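PDB 6UVZ: amidohydrolase 2 from Bifidobacterium longum subsp. infantis, which probably acts as a hydrolase of the metallo-dependent hydrolase superfamily. Local coordinates for residues V8-F13 and V214-N219; G54-E59 and I80-L85; I161-N166 and K190-N195; M4-I9 and D245-N250; A46-N51 and T228-F233. All blocks are in the same frame, centred on the assembly; numbering follows the deposited sequence.

Interaction 1. Residues V8-F13 and V214-N219; sequences VIDSHF and VLYSSN
The carbonyl oxygen of Tyr216 is gripped by the main chain of Ser11, whose N lies 3.2 Å from Tyr216 O and approaches in the plane of that carbonyl. Ser11 OG also turns to Tyr216 O, but that bond is too short for its length to be trusted. Asp10 ties up the next turn of chain: its OD2 takes the backbone N of His12 at 3.2 Å through the anti lone pair, an Asx turn, and draws a weak bond from Ser218 N. One residue further on, Asn219 N donates to His12 O at 3.1 Å. Because Asp10 CG stands anti to the backbone N (chi1 -155°), its carboxylate reaches both the corner of its own segment and the opposite loop. The side chains of His12 and Asn219 run side by side, ring and amide 70° apart, His12 ND1 being held by Lys190 and Asn219 ND2 by Gly193 and Asp194. Near the start of the segments, Val8 CG1 packs on Tyr216 CE2 at 3.5 Å. The strand axes are splayed by 93°. A water that donates to Ile9 O and weakly accepts from Tyr216 N links the two. Here the first and eighth strands meet at the seam of a TIM barrel; His12 and His14 at the end of the first strand resemble the His-x-His pair that characteristically binds metal in this superfamily, although no metal is modelled here.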
# COMPACT_ATOMS: atom_id res chain seq x y z
N VAL A 8 11.18 11.35 3.83
CA VAL A 8 10.41 10.12 3.92
C VAL A 8 9.01 10.36 3.38
O VAL A 8 8.35 11.34 3.76
CB VAL A 8 10.34 9.59 5.37
CG1 VAL A 8 9.40 8.41 5.47
CG2 VAL A 8 11.73 9.21 5.86
N ILE A 9 8.55 9.47 2.50
CA ILE A 9 7.18 9.47 2.00
C ILE A 9 6.56 8.13 2.37
O ILE A 9 7.02 7.07 1.91
CB ILE A 9 7.12 9.69 0.48
CG1 ILE A 9 7.52 11.12 0.13
CG2 ILE A 9 5.72 9.37 -0.05
CD1 ILE A 9 7.41 11.44 -1.35
N ASP A 10 5.52 8.17 3.21
CA ASP A 10 4.85 6.96 3.67
C ASP A 10 3.85 6.52 2.60
O ASP A 10 2.81 7.15 2.42
CB ASP A 10 4.15 7.21 5.00
CG ASP A 10 3.96 5.94 5.80
OD1 ASP A 10 4.33 5.94 6.99
OD2 ASP A 10 3.46 4.94 5.24
N SER A 11 4.16 5.43 1.90
CA SER A 11 3.31 4.98 0.81
C SER A 11 2.10 4.17 1.26
O SER A 11 1.32 3.75 0.41
CB SER A 11 4.14 4.16 -0.19
OG SER A 11 4.72 3.03 0.44
N HIS A 12 1.92 3.97 2.57
CA HIS A 12 0.81 3.15 3.04
C HIS A 12 0.57 3.45 4.52
O HIS A 12 1.36 3.02 5.37
CB HIS A 12 1.10 1.67 2.83
CG HIS A 12 -0.06 0.76 3.12
ND1 HIS A 12 -0.76 0.12 2.13
CD2 HIS A 12 -0.62 0.39 4.29
CE1 HIS A 12 -1.72 -0.61 2.67
NE2 HIS A 12 -1.66 -0.46 3.99
N PHE A 13 -0.52 4.16 4.82
CA PHE A 13 -0.92 4.40 6.20
C PHE A 13 -2.44 4.49 6.25
O PHE A 13 -3.11 4.67 5.23
CB PHE A 13 -0.28 5.66 6.78
CG PHE A 13 -0.97 6.94 6.39
CD1 PHE A 13 -1.90 7.52 7.24
CD2 PHE A 13 -0.69 7.56 5.19
CE1 PHE A 13 -2.54 8.69 6.89
CE2 PHE A 13 -1.32 8.74 4.84
CZ PHE A 13 -2.25 9.30 5.69
N VAL A 214 10.76 -0.38 -5.20
CA VAL A 214 10.50 -0.78 -3.82
C VAL A 214 10.12 0.46 -3.03
O VAL A 214 10.86 1.45 -3.03
CB VAL A 214 11.72 -1.48 -3.19
CG1 VAL A 214 11.48 -1.74 -1.72
CG2 VAL A 214 12.02 -2.78 -3.92
N LEU A 215 8.98 0.41 -2.35
CA LEU A 215 8.42 1.55 -1.65
C LEU A 215 8.51 1.34 -0.14
O LEU A 215 8.26 0.24 0.36
CB LEU A 215 6.96 1.78 -2.04
CG LEU A 215 6.62 1.82 -3.53
CD1 LEU A 215 5.12 1.75 -3.73
CD2 LEU A 215 7.19 3.07 -4.17
N TYR A 216 8.87 2.40 0.58
CA TYR A 216 8.81 2.37 2.04
C TYR A 216 7.36 2.46 2.49
O TYR A 216 6.61 3.34 2.04
CB TYR A 216 9.62 3.50 2.66
CG TYR A 216 9.21 3.79 4.09
CD1 TYR A 216 9.57 2.93 5.12
CD2 TYR A 216 8.45 4.90 4.41
CE1 TYR A 216 9.19 3.17 6.43
CE2 TYR A 216 8.06 5.16 5.71
CZ TYR A 216 8.44 4.29 6.72
OH TYR A 216 8.06 4.54 8.01
N SER A 217 6.97 1.58 3.40
CA SER A 217 5.61 1.53 3.92
C SER A 217 5.66 1.23 5.41
O SER A 217 6.37 0.32 5.84
CB SER A 217 4.78 0.47 3.18
OG SER A 217 3.60 0.17 3.90
N SER A 218 4.89 1.99 6.19
CA SER A 218 4.82 1.80 7.63
C SER A 218 3.65 0.93 8.06
O SER A 218 3.73 0.27 9.10
CB SER A 218 4.72 3.15 8.35
OG SER A 218 3.49 3.78 8.07
N ASN A 219 2.56 0.91 7.28
CA ASN A 219 1.33 0.20 7.64
C ASN A 219 0.78 0.68 8.98
O ASN A 219 0.15 -0.08 9.72
CB ASN A 219 1.55 -1.32 7.65
CG ASN A 219 0.26 -2.09 7.48
OD1 ASN A 219 -0.74 -1.56 7.00
ND2 ASN A 219 0.27 -3.36 7.87
O HOH W 1 7.84 5.45 -0.31

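Interaction 2. Residues G54-E59 and I80-L85; sequences GGVYVE and ILKRML
Leu81 drops its side chain into the hollow beside Gly54, its CD1 lying 3.6 Å from the CA of Gly54, which carries no side chain. Leu81 is the extra residue of a beta bulge: Gly55 pairs with Ile80 and Val56 with Lys82, and Leu81 N, between them, donates to Gly55 O at 2.8 Å. Beyond the bulge the parallel pairing is regular, with Tyr57 N bonded to Lys82 O and Met84 N to Tyr57 O. On one face of the sheet Val56 is the bump. Its CG1 settles between Lys82 CB, at 4.0 Å, and CG of the selenomethionine Met84, at 3.8 Å. Met84 CG is anti to its carbonyl carbon (chi1 -55°), which sets it beside that methyl. The other face carries Tyr57, whose CE2 meets Leu85 CD2 at 4.1 Å with the two side chains crossing at about a right angle. Alongside, Ile80 CG2 lies over the centre of the Arg83 guanidinium, whose NE is bonded to Leu72 O of helix 65-73. That helix covers this face, and its Glu68 takes Tyr57 OH. Val56 and Val58 face the barrel interior. The two strands, with helix 65-73 between them in the chain, make a beta-alpha-beta unit of the kind a TIM barrel repeats around its axis.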
# COMPACT_ATOMS: atom_id res chain seq x y z
N GLY A 54 4.79 13.63 3.83
CA GLY A 54 3.41 13.23 3.63
C GLY A 54 3.28 11.73 3.40
O GLY A 54 4.26 11.00 3.25
N GLY A 55 2.02 11.29 3.38
CA GLY A 55 1.71 9.89 3.27
C GLY A 55 0.64 9.62 2.22
O GLY A 55 -0.02 10.53 1.72
N VAL A 56 0.49 8.34 1.90
CA VAL A 56 -0.51 7.86 0.96
C VAL A 56 -1.56 7.10 1.76
O VAL A 56 -1.28 6.04 2.33
CB VAL A 56 0.09 6.97 -0.13
CG1 VAL A 56 -1.00 6.34 -0.98
CG2 VAL A 56 1.05 7.77 -1.00
N TYR A 57 -2.77 7.65 1.82
CA TYR A 57 -3.85 6.99 2.53
C TYR A 57 -4.35 5.78 1.74
O TYR A 57 -4.43 5.81 0.51
CB TYR A 57 -5.01 7.96 2.78
CG TYR A 57 -6.23 7.34 3.41
CD1 TYR A 57 -6.37 7.30 4.80
CD2 TYR A 57 -7.25 6.79 2.64
CE1 TYR A 57 -7.49 6.73 5.38
CE2 TYR A 57 -8.37 6.23 3.21
CZ TYR A 57 -8.48 6.19 4.59
OH TYR A 57 -9.60 5.63 5.16
N VAL A 58 -4.67 4.71 2.47
CA VAL A 58 -5.25 3.51 1.89
C VAL A 58 -6.57 3.23 2.60
O VAL A 58 -6.68 3.45 3.81
CB VAL A 58 -4.29 2.30 2.00
CG1 VAL A 58 -4.86 1.10 1.27
CG2 VAL A 58 -2.92 2.66 1.44
N GLU A 59 -7.56 2.76 1.85
CA GLU A 59 -8.89 2.55 2.41
C GLU A 59 -8.84 1.58 3.58
O GLU A 59 -8.10 0.59 3.56
CB GLU A 59 -9.85 2.05 1.33
CG GLU A 59 -9.39 0.80 0.59
CD GLU A 59 -9.86 -0.48 1.25
OE1 GLU A 59 -9.14 -1.49 1.20
OE2 GLU A 59 -10.97 -0.47 1.84
N ILE A 80 -1.63 14.44 3.58
CA ILE A 80 -2.30 13.37 2.83
C ILE A 80 -2.00 13.64 1.35
O ILE A 80 -2.69 14.41 0.68
CB ILE A 80 -3.79 13.30 3.12
CG1 ILE A 80 -4.03 13.08 4.62
CG2 ILE A 80 -4.44 12.19 2.32
CD1 ILE A 80 -5.49 12.97 5.00
N LEU A 81 -0.94 13.01 0.85
CA LEU A 81 -0.51 13.25 -0.52
C LEU A 81 -1.46 12.60 -1.52
O LEU A 81 -1.90 13.25 -2.48
CB LEU A 81 0.92 12.73 -0.72
CG LEU A 81 2.07 13.72 -0.55
CD1 LEU A 81 1.87 14.60 0.67
CD2 LEU A 81 3.39 12.97 -0.46
N LYS A 82 -1.79 11.33 -1.32
CA LYS A 82 -2.66 10.59 -2.21
C LYS A 82 -3.69 9.81 -1.40
O LYS A 82 -3.45 9.48 -0.23
CB LYS A 82 -1.86 9.62 -3.10
CG LYS A 82 -0.83 10.29 -3.99
CD LYS A 82 -1.48 11.17 -5.04
CE LYS A 82 -0.44 11.86 -5.91
NZ LYS A 82 -1.06 12.66 -7.00
N ARG A 83 -4.83 9.53 -2.02
CA ARG A 83 -5.93 8.82 -1.38
C ARG A 83 -6.28 7.60 -2.21
O ARG A 83 -6.69 7.73 -3.37
CB ARG A 83 -7.14 9.73 -1.21
CG ARG A 83 -6.93 10.83 -0.19
CD ARG A 83 -7.99 11.91 -0.30
NE ARG A 83 -7.75 13.00 0.64
CZ ARG A 83 -6.85 13.96 0.45
NH1 ARG A 83 -6.10 13.97 -0.64
NH2 ARG A 83 -6.69 14.90 1.37
N MSE A 84 -6.13 6.42 -1.62
CA MSE A 84 -6.47 5.16 -2.28
C MSE A 84 -7.78 4.62 -1.73
O MSE A 84 -7.79 3.83 -0.78
CB MSE A 84 -5.35 4.14 -2.11
CG MSE A 84 -3.99 4.63 -2.56
SE MSE A 84 -3.89 4.87 -4.49
CE MSE A 84 -3.30 6.72 -4.54
N LEU A 85 -8.89 5.04 -2.32
CA LEU A 85 -10.22 4.64 -1.87
C LEU A 85 -10.62 3.32 -2.52
O LEU A 85 -9.98 2.84 -3.46
CB LEU A 85 -11.23 5.74 -2.18
CG LEU A 85 -10.81 7.10 -1.61
CD1 LEU A 85 -11.78 8.20 -1.98
CD2 LEU A 85 -10.65 7.02 -0.10

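Interaction 3. Residues I161-N166 and K190-N195; sequences IDHLGN and KVSGDN
His163 swings its ring toward Ser192 by setting CG anti to its own carbonyl carbon (chi1 -57°), while Ser192 OG is folded back between its backbone N and carbonyl carbon (chi1 60°). His163 ND1 and Ser192 OG thus come within 3.0 Å, although the N-H is bent away from the oxygen and the bond is weak; Ser192 OG is also hydrogen-bonded to Ser217 OG. The ring is sandwiched: Gly193 CA makes a CH-pi contact over one face, 3.8 Å from the ring centroid, and Asp162 CB rests toward the rim of the other. Gly193 has no side chain, and its CA lies directly against the ring. From His163 to Asn166 the backbone takes left-handed helical angles. Two backbone bonds fasten the segment 161-166: Lys190 N gives a nearly straight bond to Ile161 O at 2.9 Å, and Leu164 N a weak one to Lys190 O. On the outer side Leu164 CD2 leans on Val191 CG2 at 4.1 Å, beneath helix 199-209. The extended chain of Lys190 runs beside Asp162, with NZ and OD1 forming a long salt bridge at 3.8 Å. The closer partners of Lys190 NZ are Glu136, Ser11 O and His12 ND1. Polar groups thus gather on the inner side, at the C-terminal ends of the strands where amidohydrolase active sites lie, and apolar ones outside. The chemistry implies a histidine ring fixed in orientation chiefly by packing, next to a lysine whose NZ has several polar partners around it.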
# COMPACT_ATOMS: atom_id res chain seq x y z
N ILE A 161 2.14 -3.77 -5.07
CA ILE A 161 1.98 -5.00 -4.30
C ILE A 161 2.04 -4.64 -2.82
O ILE A 161 3.07 -4.19 -2.32
CB ILE A 161 3.04 -6.04 -4.67
CG1 ILE A 161 3.24 -6.11 -6.18
CG2 ILE A 161 2.65 -7.40 -4.13
CD1 ILE A 161 2.01 -6.52 -6.95
N ASP A 162 0.93 -4.84 -2.11
CA ASP A 162 0.86 -4.47 -0.70
C ASP A 162 1.49 -5.55 0.17
O ASP A 162 1.25 -6.75 -0.03
CB ASP A 162 -0.60 -4.26 -0.27
CG ASP A 162 -1.20 -3.00 -0.84
OD1 ASP A 162 -0.49 -2.28 -1.58
OD2 ASP A 162 -2.38 -2.72 -0.54
N HIS A 163 2.32 -5.12 1.12
CA HIS A 163 2.80 -5.97 2.21
C HIS A 163 3.60 -7.16 1.69
O HIS A 163 3.41 -8.30 2.14
CB HIS A 163 1.64 -6.43 3.09
CG HIS A 163 0.83 -5.31 3.66
ND1 HIS A 163 1.18 -3.98 3.53
CD2 HIS A 163 -0.32 -5.31 4.38
CE1 HIS A 163 0.29 -3.22 4.13
NE2 HIS A 163 -0.64 -4.00 4.65
N LEU A 164 4.50 -6.91 0.74
CA LEU A 164 5.38 -7.93 0.18
C LEU A 164 4.60 -9.10 -0.41
O LEU A 164 5.07 -10.24 -0.42
CB LEU A 164 6.38 -8.43 1.23
CG LEU A 164 7.36 -7.40 1.77
CD1 LEU A 164 8.04 -7.91 3.03
CD2 LEU A 164 8.40 -7.04 0.72
N GLY A 165 3.39 -8.83 -0.91
CA GLY A 165 2.57 -9.85 -1.52
C GLY A 165 1.86 -10.78 -0.56
O GLY A 165 1.16 -11.69 -1.02
N ASN A 166 2.01 -10.57 0.75
CA ASN A 166 1.41 -11.45 1.77
C ASN A 166 1.82 -12.90 1.56
O ASN A 166 1.02 -13.82 1.71
CB ASN A 166 -0.11 -11.31 1.80
CG ASN A 166 -0.57 -9.98 2.37
OD1 ASN A 166 -0.78 -9.84 3.57
ND2 ASN A 166 -0.72 -8.99 1.50
N LYS A 190 5.63 -3.01 -1.64
CA LYS A 190 5.84 -2.35 -0.36
C LYS A 190 6.48 -3.32 0.63
O LYS A 190 6.16 -4.51 0.64
CB LYS A 190 4.51 -1.85 0.21
CG LYS A 190 3.87 -0.74 -0.59
CD LYS A 190 2.51 -0.38 -0.04
CE LYS A 190 1.98 0.89 -0.68
NZ LYS A 190 0.56 1.14 -0.34
N VAL A 191 7.38 -2.80 1.46
CA VAL A 191 8.05 -3.59 2.49
C VAL A 191 7.34 -3.28 3.80
O VAL A 191 7.76 -2.41 4.57
CB VAL A 191 9.54 -3.30 2.55
CG1 VAL A 191 10.22 -4.25 3.52
CG2 VAL A 191 10.16 -3.42 1.17
N SER A 192 6.26 -4.00 4.07
CA SER A 192 5.51 -3.83 5.31
C SER A 192 4.68 -5.09 5.54
O SER A 192 5.05 -6.18 5.09
CB SER A 192 4.68 -2.53 5.24
OG SER A 192 3.76 -2.57 4.16
N GLY A 193 3.55 -4.94 6.24
CA GLY A 193 2.67 -6.07 6.50
C GLY A 193 2.10 -6.07 7.90
O GLY A 193 2.47 -5.25 8.74
N ASP A 194 1.19 -7.01 8.17
CA ASP A 194 0.61 -7.16 9.50
C ASP A 194 1.54 -7.88 10.46
O ASP A 194 1.14 -8.16 11.60
CB ASP A 194 -0.73 -7.90 9.41
CG ASP A 194 -1.72 -7.21 8.50
OD1 ASP A 194 -1.33 -6.23 7.82
OD2 ASP A 194 -2.89 -7.64 8.45
N ASN A 195 2.76 -8.19 10.04
CA ASN A 195 3.75 -8.87 10.86
C ASN A 195 5.10 -8.22 10.60
O ASN A 195 5.30 -7.59 9.56
CB ASN A 195 3.82 -10.37 10.55
CG ASN A 195 2.48 -11.06 10.72
OD1 ASN A 195 2.13 -11.51 11.81
ND2 ASN A 195 1.72 -11.16 9.63

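Interaction 4. Residues M4-I9 and D245-N250; sequences MTLNVI and DFFENN
Glu248 leaves its helix and climbs along the edge of the first strand, each of its atoms finding a neighbour there. Its CB touches Ile9, with CG1 of that residue at 3.8 Å. CG is set between the backbone N and the carbonyl carbon (chi1 60°), which carries the chain back toward Asn7, where Glu248 CG passes 4.0 Å from Asn7 O. The carboxyl carbon CD then lies 3.6 Å from Asn7 CB, and at the tip OE2 accepts a weak bond from Asn7 ND2 at 3.3 Å, the amide and carboxylate planes standing nearly perpendicular at 86°. The other oxygen, OE1, is claimed by a salt bridge to Arg252, so both ends of the carboxylate are occupied. One residue earlier, the main chain adds a bond: Ile9 N donates to Phe247 O at 2.6 Å, almost straight down the carbonyl. The Phe247 ring is sandwiched. Leu6 CD2 sits over the centre of one face, 4.0 Å from the ring centroid, in a CH-pi contact, and Phe246 CD2 lies over the rim of the opposite face. Val8 CG2 flanks the ring at CD2, 3.7 Å away. A wider pi-type turn at 245-249 shapes this part of the helix, Asn250 N bonding back to Asp245 O. The 245-250 part of helix 244-254 runs at 71° to strand 7-9, with Leu6 and Phe247 also packed on Leu237 of helix 229-239, while strand 51-58 pairs with the strand through Asn51 and Leu53.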
# COMPACT_ATOMS: atom_id res chain seq x y z
N MSE A 4 19.93 10.96 9.48
CA MSE A 4 20.75 12.16 9.31
C MSE A 4 20.14 12.98 8.18
O MSE A 4 20.53 12.89 7.01
CB MSE A 4 22.20 11.79 9.02
N THR A 5 19.16 13.82 8.56
CA THR A 5 18.25 14.56 7.68
C THR A 5 17.86 13.76 6.44
O THR A 5 18.56 13.75 5.42
CB THR A 5 18.84 15.95 7.32
OG1 THR A 5 17.89 16.69 6.54
CG2 THR A 5 20.19 15.88 6.58
N LEU A 6 16.72 13.07 6.52
CA LEU A 6 16.26 12.16 5.48
C LEU A 6 14.80 12.45 5.15
O LEU A 6 13.97 12.60 6.06
CB LEU A 6 16.41 10.70 5.93
CG LEU A 6 15.70 9.63 5.10
CD1 LEU A 6 16.43 9.39 3.78
CD2 LEU A 6 15.57 8.34 5.89
N ASN A 7 14.49 12.53 3.86
CA ASN A 7 13.12 12.75 3.41
C ASN A 7 12.40 11.41 3.30
O ASN A 7 12.94 10.45 2.75
CB ASN A 7 13.11 13.46 2.06
CG ASN A 7 13.76 14.83 2.11
OD1 ASN A 7 13.70 15.52 3.13
ND2 ASN A 7 14.40 15.23 1.02
N VAL A 8 11.18 11.35 3.83
CA VAL A 8 10.41 10.12 3.92
C VAL A 8 9.01 10.36 3.38
O VAL A 8 8.35 11.34 3.76
CB VAL A 8 10.34 9.59 5.37
CG1 VAL A 8 9.40 8.41 5.47
CG2 VAL A 8 11.73 9.21 5.86
N ILE A 9 8.55 9.47 2.50
CA ILE A 9 7.18 9.47 2.00
C ILE A 9 6.56 8.13 2.37
O ILE A 9 7.02 7.07 1.91
CB ILE A 9 7.12 9.69 0.48
CG1 ILE A 9 7.52 11.12 0.13
CG2 ILE A 9 5.72 9.37 -0.05
CD1 ILE A 9 7.41 11.44 -1.35
N ASP A 245 15.70 6.70 -2.90
CA ASP A 245 14.73 6.03 -3.75
C ASP A 245 13.72 5.24 -2.92
O ASP A 245 12.51 5.32 -3.16
CB ASP A 245 15.45 5.11 -4.74
CG ASP A 245 16.30 5.87 -5.73
OD1 ASP A 245 15.87 6.97 -6.16
OD2 ASP A 245 17.39 5.38 -6.09
N PHE A 246 14.21 4.49 -1.93
CA PHE A 246 13.31 3.67 -1.12
C PHE A 246 12.37 4.50 -0.26
O PHE A 246 11.25 4.08 0.01
CB PHE A 246 14.13 2.72 -0.24
CG PHE A 246 13.32 1.96 0.76
CD1 PHE A 246 12.46 0.95 0.36
CD2 PHE A 246 13.42 2.24 2.12
CE1 PHE A 246 11.71 0.24 1.29
CE2 PHE A 246 12.67 1.54 3.05
CZ PHE A 246 11.82 0.54 2.63
N PHE A 247 12.79 5.70 0.14
CA PHE A 247 12.03 6.48 1.12
C PHE A 247 11.19 7.60 0.51
O PHE A 247 10.30 8.11 1.20
CB PHE A 247 12.97 7.07 2.17
CG PHE A 247 13.33 6.12 3.27
CD1 PHE A 247 14.54 5.44 3.26
CD2 PHE A 247 12.45 5.89 4.32
CE1 PHE A 247 14.87 4.56 4.27
CE2 PHE A 247 12.78 5.00 5.33
CZ PHE A 247 13.99 4.34 5.31
N GLU A 248 11.43 7.99 -0.74
CA GLU A 248 10.60 9.04 -1.33
C GLU A 248 10.56 9.00 -2.85
O GLU A 248 9.50 9.25 -3.44
CB GLU A 248 11.08 10.42 -0.86
CG GLU A 248 12.51 10.77 -1.23
CD GLU A 248 12.74 12.27 -1.33
OE1 GLU A 248 11.78 13.00 -1.66
OE2 GLU A 248 13.88 12.72 -1.09
N ASN A 249 11.68 8.69 -3.50
CA ASN A 249 11.76 8.87 -4.95
C ASN A 249 10.96 7.81 -5.69
O ASN A 249 10.35 8.10 -6.73
CB ASN A 249 13.22 8.87 -5.40
CG ASN A 249 13.94 10.15 -5.04
OD1 ASN A 249 13.33 11.22 -4.99
ND2 ASN A 249 15.24 10.05 -4.79
N ASN A 250 10.94 6.57 -5.19
CA ASN A 250 10.14 5.54 -5.84
C ASN A 250 8.65 5.83 -5.72
O ASN A 250 7.88 5.51 -6.63
CB ASN A 250 10.46 4.16 -5.27
CG ASN A 250 11.85 3.69 -5.62
OD1 ASN A 250 12.48 4.21 -6.55
ND2 ASN A 250 12.35 2.69 -4.90

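Interaction 5. Residues A46-N51 and T228-F233; sequences AKFGVN and TFATHF
Phe48 points its ring into the gap between Phe229 and Phe233 and meets each in a different way. Toward Phe229 it presents an edge: CE1 stands over the centre of the Phe229 face in a T-shaped pair, the planes at 83° and the ring centroids 5.3 Å apart. Against Phe233 it lies almost parallel, at 11°, but the two rings are slid so far that they barely overlap; their closest atoms, Phe48 CD1 and Phe233 CD1, are 3.5 Å apart, and the side chains run past each other in opposite directions. The far end of the ring, CZ, reaches the backbone of the helix and comes 3.8 Å from Ala230 CA. Phe233 CG is anti to its backbone N (chi1 -178°), which extends the ring toward Val50, whose CG1 meets it edge-on at CZ, 3.7 Å away. Phe48 itself is the last residue before Gly49, whose positive phi closes helix 38-47 with a Schellman motif. No hydrogen bond crosses this contact. The adhesion of the two helix ends therefore probably rests mainly on dispersion and on the favourable electrostatics of an aromatic edge meeting a face, with Tyr45 adding a further edge-to-face partner for Phe229.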
# COMPACT_ATOMS: atom_id res chain seq x y z
N ALA A 46 8.30 12.78 13.81
CA ALA A 46 9.05 13.83 14.48
C ALA A 46 10.03 13.24 15.49
O ALA A 46 11.15 13.75 15.64
CB ALA A 46 8.09 14.80 15.17
N LYS A 47 9.64 12.17 16.18
CA LYS A 47 10.55 11.51 17.11
C LYS A 47 11.74 10.90 16.38
O LYS A 47 12.83 10.79 16.96
CB LYS A 47 9.81 10.44 17.91
CG LYS A 47 8.88 10.97 18.98
CD LYS A 47 8.49 9.89 19.98
CE LYS A 47 7.72 8.76 19.32
NZ LYS A 47 7.26 7.75 20.31
N PHE A 48 11.56 10.50 15.13
CA PHE A 48 12.61 9.84 14.36
C PHE A 48 13.52 10.82 13.64
O PHE A 48 14.47 10.39 12.98
CB PHE A 48 11.98 8.86 13.36
CG PHE A 48 11.09 7.83 13.99
CD1 PHE A 48 10.03 7.28 13.28
CD2 PHE A 48 11.32 7.40 15.28
CE1 PHE A 48 9.21 6.33 13.86
CE2 PHE A 48 10.50 6.45 15.87
CZ PHE A 48 9.45 5.91 15.15
N GLY A 49 13.26 12.12 13.76
CA GLY A 49 14.13 13.12 13.17
C GLY A 49 14.19 13.12 11.66
O GLY A 49 15.18 13.58 11.09
N VAL A 50 13.16 12.62 10.99
CA VAL A 50 13.10 12.60 9.54
C VAL A 50 12.17 13.71 9.08
O VAL A 50 11.30 14.18 9.82
CB VAL A 50 12.66 11.23 8.99
CG1 VAL A 50 13.68 10.16 9.34
CG2 VAL A 50 11.29 10.86 9.53
N ASN A 51 12.35 14.13 7.83
CA ASN A 51 11.51 15.16 7.22
C ASN A 51 10.32 14.46 6.57
O ASN A 51 10.43 13.93 5.46
CB ASN A 51 12.30 15.98 6.22
CG ASN A 51 11.61 17.27 5.84
OD1 ASN A 51 10.80 17.81 6.60
ND2 ASN A 51 11.91 17.78 4.65
N THR A 228 6.14 -2.75 16.37
CA THR A 228 6.12 -1.35 16.77
C THR A 228 6.63 -0.52 15.61
O THR A 228 7.48 -0.97 14.84
CB THR A 228 6.96 -1.10 18.03
OG1 THR A 228 6.57 -2.01 19.06
CG2 THR A 228 6.78 0.32 18.53
N PHE A 229 6.08 0.69 15.48
CA PHE A 229 6.57 1.62 14.46
C PHE A 229 8.07 1.85 14.62
O PHE A 229 8.82 1.80 13.64
CB PHE A 229 5.80 2.94 14.55
CG PHE A 229 5.93 3.81 13.32
CD1 PHE A 229 6.60 3.36 12.20
CD2 PHE A 229 5.39 5.08 13.31
CE1 PHE A 229 6.72 4.16 11.08
CE2 PHE A 229 5.50 5.89 12.19
CZ PHE A 229 6.17 5.43 11.08
N ALA A 230 8.52 2.10 15.85
CA ALA A 230 9.95 2.28 16.09
C ALA A 230 10.74 1.04 15.71
O ALA A 230 11.82 1.14 15.11
CB ALA A 230 10.19 2.64 17.56
N THR A 231 10.21 -0.14 16.03
CA THR A 231 10.88 -1.38 15.65
C THR A 231 10.89 -1.56 14.14
O THR A 231 11.91 -1.97 13.56
CB THR A 231 10.21 -2.57 16.33
OG1 THR A 231 10.13 -2.34 17.74
CG2 THR A 231 11.01 -3.85 16.08
N HIS A 232 9.77 -1.27 13.48
CA HIS A 232 9.70 -1.43 12.03
C HIS A 232 10.53 -0.37 11.31
O HIS A 232 11.26 -0.68 10.36
CB HIS A 232 8.25 -1.38 11.56
CG HIS A 232 8.11 -1.29 10.07
ND1 HIS A 232 8.44 -2.32 9.22
CD2 HIS A 232 7.68 -0.28 9.28
CE1 HIS A 232 8.22 -1.96 7.97
NE2 HIS A 232 7.75 -0.72 7.98
N PHE A 233 10.43 0.89 11.75
CA PHE A 233 11.16 1.96 11.08
C PHE A 233 12.67 1.81 11.24
O PHE A 233 13.42 2.16 10.33
CB PHE A 233 10.70 3.32 11.59
CG PHE A 233 11.35 4.48 10.91
CD1 PHE A 233 12.28 5.27 11.58
CD2 PHE A 233 11.05 4.79 9.59
CE1 PHE A 233 12.88 6.34 10.95
CE2 PHE A 233 11.66 5.86 8.96
CZ PHE A 233 12.58 6.63 9.64

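The chain opens interaction 4 at residues 4-9 and, sharing Val8 and Ile9 with it, interaction 1 at 8-13, both on the first barrel strand. Interaction 5 begins at 46-51, after the first helix. Interaction 2 then closes the short loop from 54-59 to 80-85, joining the second and third strands, and interaction 3 closes another from 161-166 to 190-195, joining the ends of the sixth and seventh. Both lie within the spans of interactions 1, 4 and 5. Interaction 1 closes at 214-219, sealing the barrel; interaction 5, whose span crosses it, ends at 228-233. Interaction 4 closes last, at 245-250, binding the C-terminal helix to the N-terminal strand and enclosing the span of interaction 5.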